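Local coordinates for nitrite transporter NirC (Salmonella enterica subsp. enterica serovar Typhimurium, PDB 4FC4), which carries nitrite into and out of the cell across the cytoplasmic membrane as a channel of the formate/nitrite transporter family, at residues 196-201 / 231-236. Residues are numbered along the deposited sequence; the frame is centred on the assembly and turned at random.
Sequences EHSVAN and LGNTLS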
ATOM      1  N   GLU B 196     -21.893  13.394   5.750  1.00 41.24           N
ATOM      2  CA  GLU B 196     -22.506  14.011   4.540  1.00 44.73           C
ATOM      3  C   GLU B 196     -21.575  15.054   3.911  1.00 45.67           C
ATOM      4  O   GLU B 196     -21.178  16.025   4.587  1.00 47.45           O
ATOM      5  CB  GLU B 196     -23.842  14.729   4.918  1.00 47.80           C
ATOM      6  CG  GLU B 196     -25.049  13.844   5.266  1.00 48.59           C
ATOM      7  CD  GLU B 196     -25.594  13.028   4.097  1.00 49.77           C
ATOM      8  OE1 GLU B 196     -26.298  13.533   3.174  1.00 46.00           O
ATOM      9  OE2 GLU B 196     -25.279  11.839   4.098  1.00 50.35           O
ATOM     10  N   HIS B 197     -21.239  14.885   2.631  1.00 43.91           N
ATOM     11  CA  HIS B 197     -20.398  15.867   1.926  1.00 41.28           C
ATOM     12  C   HIS B 197     -21.264  16.619   0.956  1.00 40.71           C
ATOM     13  O   HIS B 197     -21.888  16.008   0.109  1.00 42.36           O
ATOM     14  CB  HIS B 197     -19.188  15.172   1.225  1.00 41.22           C
ATOM     15  CG  HIS B 197     -18.169  16.148   0.678  1.00 36.42           C
ATOM     16  ND1 HIS B 197     -17.963  16.304  -0.626  1.00 36.50           N
ATOM     17  CD2 HIS B 197     -17.330  17.086   1.336  1.00 37.17           C
ATOM     18  CE1 HIS B 197     -17.036  17.305  -0.827  1.00 37.15           C
ATOM     19  NE2 HIS B 197     -16.636  17.755   0.386  1.00 36.14           N
ATOM     20  N   SER B 198     -21.403  17.930   1.140  1.00 45.84           N
ATOM     21  CA  SER B 198     -22.324  18.782   0.313  1.00 44.74           C
ATOM     22  C   SER B 198     -22.066  18.651  -1.219  1.00 44.33           C
ATOM     23  O   SER B 198     -22.962  18.272  -1.980  1.00 42.56           O
ATOM     24  CB  SER B 198     -22.250  20.251   0.755  1.00 42.92           C
ATOM     25  OG  SER B 198     -20.953  20.809   0.463  1.00 43.23           O
ATOM     26  N   VAL B 199     -20.839  18.923  -1.654  1.00 44.12           N
ATOM     27  CA  VAL B 199     -20.467  18.796  -3.085  1.00 46.33           C
ATOM     28  C   VAL B 199     -20.599  17.348  -3.589  1.00 44.18           C
ATOM     29  O   VAL B 199     -21.108  17.080  -4.682  1.00 47.13           O
ATOM     30  CB  VAL B 199     -19.055  19.386  -3.348  1.00 45.66           C
ATOM     31  CG1 VAL B 199     -18.636  19.234  -4.789  1.00 44.17           C
ATOM     32  CG2 VAL B 199     -19.016  20.862  -2.965  1.00 41.44           C
ATOM     33  N   ALA B 200     -20.152  16.389  -2.812  1.00 44.40           N
ATOM     34  CA  ALA B 200     -20.314  14.985  -3.257  1.00 43.54           C
ATOM     35  C   ALA B 200     -21.815  14.620  -3.394  1.00 44.10           C
ATOM     36  O   ALA B 200     -22.181  13.850  -4.271  1.00 43.20           O
ATOM     37  CB  ALA B 200     -19.604  14.013  -2.318  1.00 39.62           C
ATOM     38  N   ASN B 201     -22.677  15.179  -2.543  1.00 40.64           N
ATOM     39  CA  ASN B 201     -24.105  14.905  -2.639  1.00 42.43           C
ATOM     40  C   ASN B 201     -24.695  15.463  -3.931  1.00 42.69           C
ATOM     41  O   ASN B 201     -25.568  14.855  -4.531  1.00 43.95           O
ATOM     42  CB  ASN B 201     -24.891  15.432  -1.421  1.00 45.66           C
ATOM     43  CG  ASN B 201     -24.688  14.605  -0.137  1.00 44.17           C
ATOM     44  OD1 ASN B 201     -25.238  14.979   0.933  1.00 53.78           O
ATOM     45  ND2 ASN B 201     -23.905  13.530  -0.199  1.00 39.10           N
ATOM     46  N   LEU B 231     -24.456  24.021   5.395  1.00 52.00           N
ATOM     47  CA  LEU B 231     -24.282  24.753   6.655  1.00 52.15           C
ATOM     48  C   LEU B 231     -23.404  23.920   7.611  1.00 51.91           C
ATOM     49  O   LEU B 231     -22.525  24.464   8.279  1.00 50.32           O
ATOM     50  CB  LEU B 231     -25.611  25.161   7.310  1.00 53.56           C
ATOM     51  CG  LEU B 231     -26.598  26.075   6.533  1.00 58.47           C
ATOM     52  CD1 LEU B 231     -27.949  26.129   7.226  1.00 56.70           C
ATOM     53  CD2 LEU B 231     -26.108  27.495   6.252  1.00 56.86           C
ATOM     54  N   GLY B 232     -23.586  22.598   7.625  1.00 49.94           N
ATOM     55  CA  GLY B 232     -22.819  21.754   8.556  1.00 48.72           C
ATOM     56  C   GLY B 232     -21.363  21.650   8.146  1.00 51.51           C
ATOM     57  O   GLY B 232     -20.468  21.753   8.993  1.00 56.88           O
ATOM     58  N   ASN B 233     -21.120  21.420   6.856  1.00 48.06           N
ATOM     59  CA  ASN B 233     -19.758  21.466   6.294  1.00 46.57           C
ATOM     60  C   ASN B 233     -19.036  22.771   6.710  1.00 50.22           C
ATOM     61  O   ASN B 233     -17.826  22.744   7.044  1.00 48.56           O
ATOM     62  CB  ASN B 233     -19.761  21.376   4.749  1.00 40.41           C
ATOM     63  CG  ASN B 233     -20.119  20.001   4.211  1.00 43.81           C
ATOM     64  OD1 ASN B 233     -20.464  19.874   3.018  1.00 44.00           O
ATOM     65  ND2 ASN B 233     -20.004  18.950   5.048  1.00 45.09           N
ATOM     66  N   THR B 234     -19.783  23.889   6.653  1.00 46.14           N
ATOM     67  CA  THR B 234     -19.275  25.225   6.908  1.00 49.90           C
ATOM     68  C   THR B 234     -18.898  25.434   8.377  1.00 52.63           C
ATOM     69  O   THR B 234     -17.805  25.896   8.651  1.00 54.92           O
ATOM     70  CB  THR B 234     -20.310  26.295   6.484  1.00 49.92           C
ATOM     71  OG1 THR B 234     -20.671  26.045   5.118  1.00 52.68           O
ATOM     72  CG2 THR B 234     -19.745  27.697   6.613  1.00 47.17           C
ATOM     73  N   LEU B 235     -19.787  25.075   9.306  1.00 51.77           N
ATOM     74  CA  LEU B 235     -19.412  24.933  10.729  1.00 52.49           C
ATOM     75  C   LEU B 235     -18.011  24.324  11.016  1.00 48.97           C
ATOM     76  O   LEU B 235     -17.180  24.943  11.681  1.00 53.80           O
ATOM     77  CB  LEU B 235     -20.466  24.135  11.531  1.00 48.82           C
ATOM     78  CG  LEU B 235     -20.080  23.990  13.007  1.00 48.96           C
ATOM     79  CD1 LEU B 235     -19.887  25.359  13.652  1.00 50.53           C
ATOM     80  CD2 LEU B 235     -21.128  23.235  13.808  1.00 52.34           C
ATOM     81  N   SER B 236     -17.783  23.100  10.581  1.00 46.42           N
ATOM     82  CA  SER B 236     -16.518  22.392  10.894  1.00 45.00           C
ATOM     83  C   SER B 236     -15.284  23.000  10.160  1.00 47.05           C
ATOM     84  O   SER B 236     -14.199  23.079  10.737  1.00 50.84           O
ATOM     85  CB  SER B 236     -16.661  20.898  10.655  1.00 42.05           C
ATOM     86  OG  SER B 236     -17.162  20.610   9.350  1.00 46.54           O
TER
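Ser198 and Asn233 make the nearest backbone approach here, their CA atoms 7.0 Å apart, where the first turn of helix 198-209 meets the middle of helix 219-248. FNT channels, aquaporin-like in fold, have a transmembrane helix interrupted in mid-membrane; here its halves are helix 177-192 and helix 198-209, joined by a non-helical link that is extended at Glu196 and His197, and Asn233 braces the break from the side. His197 is the N-cap of the second half, its ND1 accepting from Ala200 N at 3.1 Å with the donor tilted from the ring plane. Asn233 bridges the gap with its carboxamide, which takes Glu196 O and Ser198 N, flanking His197, as one residue of a parallel strand would. Its ND2 gives a hydrogen bond to Glu196 O (3.2 Å, 159° at the hydrogen) lying close to the amide plane, while OD1 receives Ser198 N at 2.9 Å on a lone pair. Both ends of the amide are thus engaged, which fixes its rotation. CG stands beside the backbone N of Asn233 (chi1 -72°), and from there the amide reaches across to the link. A second bond from ND2 runs to Gly157 O, tying in helix 150-172 and leaving this buried amide well satisfied. The carboxylate of Glu196 and the far nitrogen of His197 find partners outside the two segments: Glu196 OE2 forms a salt bridge with Lys145, and His197 NE2 bonds to Thr81 OG1 on helix 80-93. His197 is therefore held at both ring nitrogens, one by its own helix and one by another. The hydroxyl of Ser198 also comes to the amide oxygen: OG lies 2.8 Å from Asn233 OD1, a weak hydrogen bond beside the stronger one from Ser198 N.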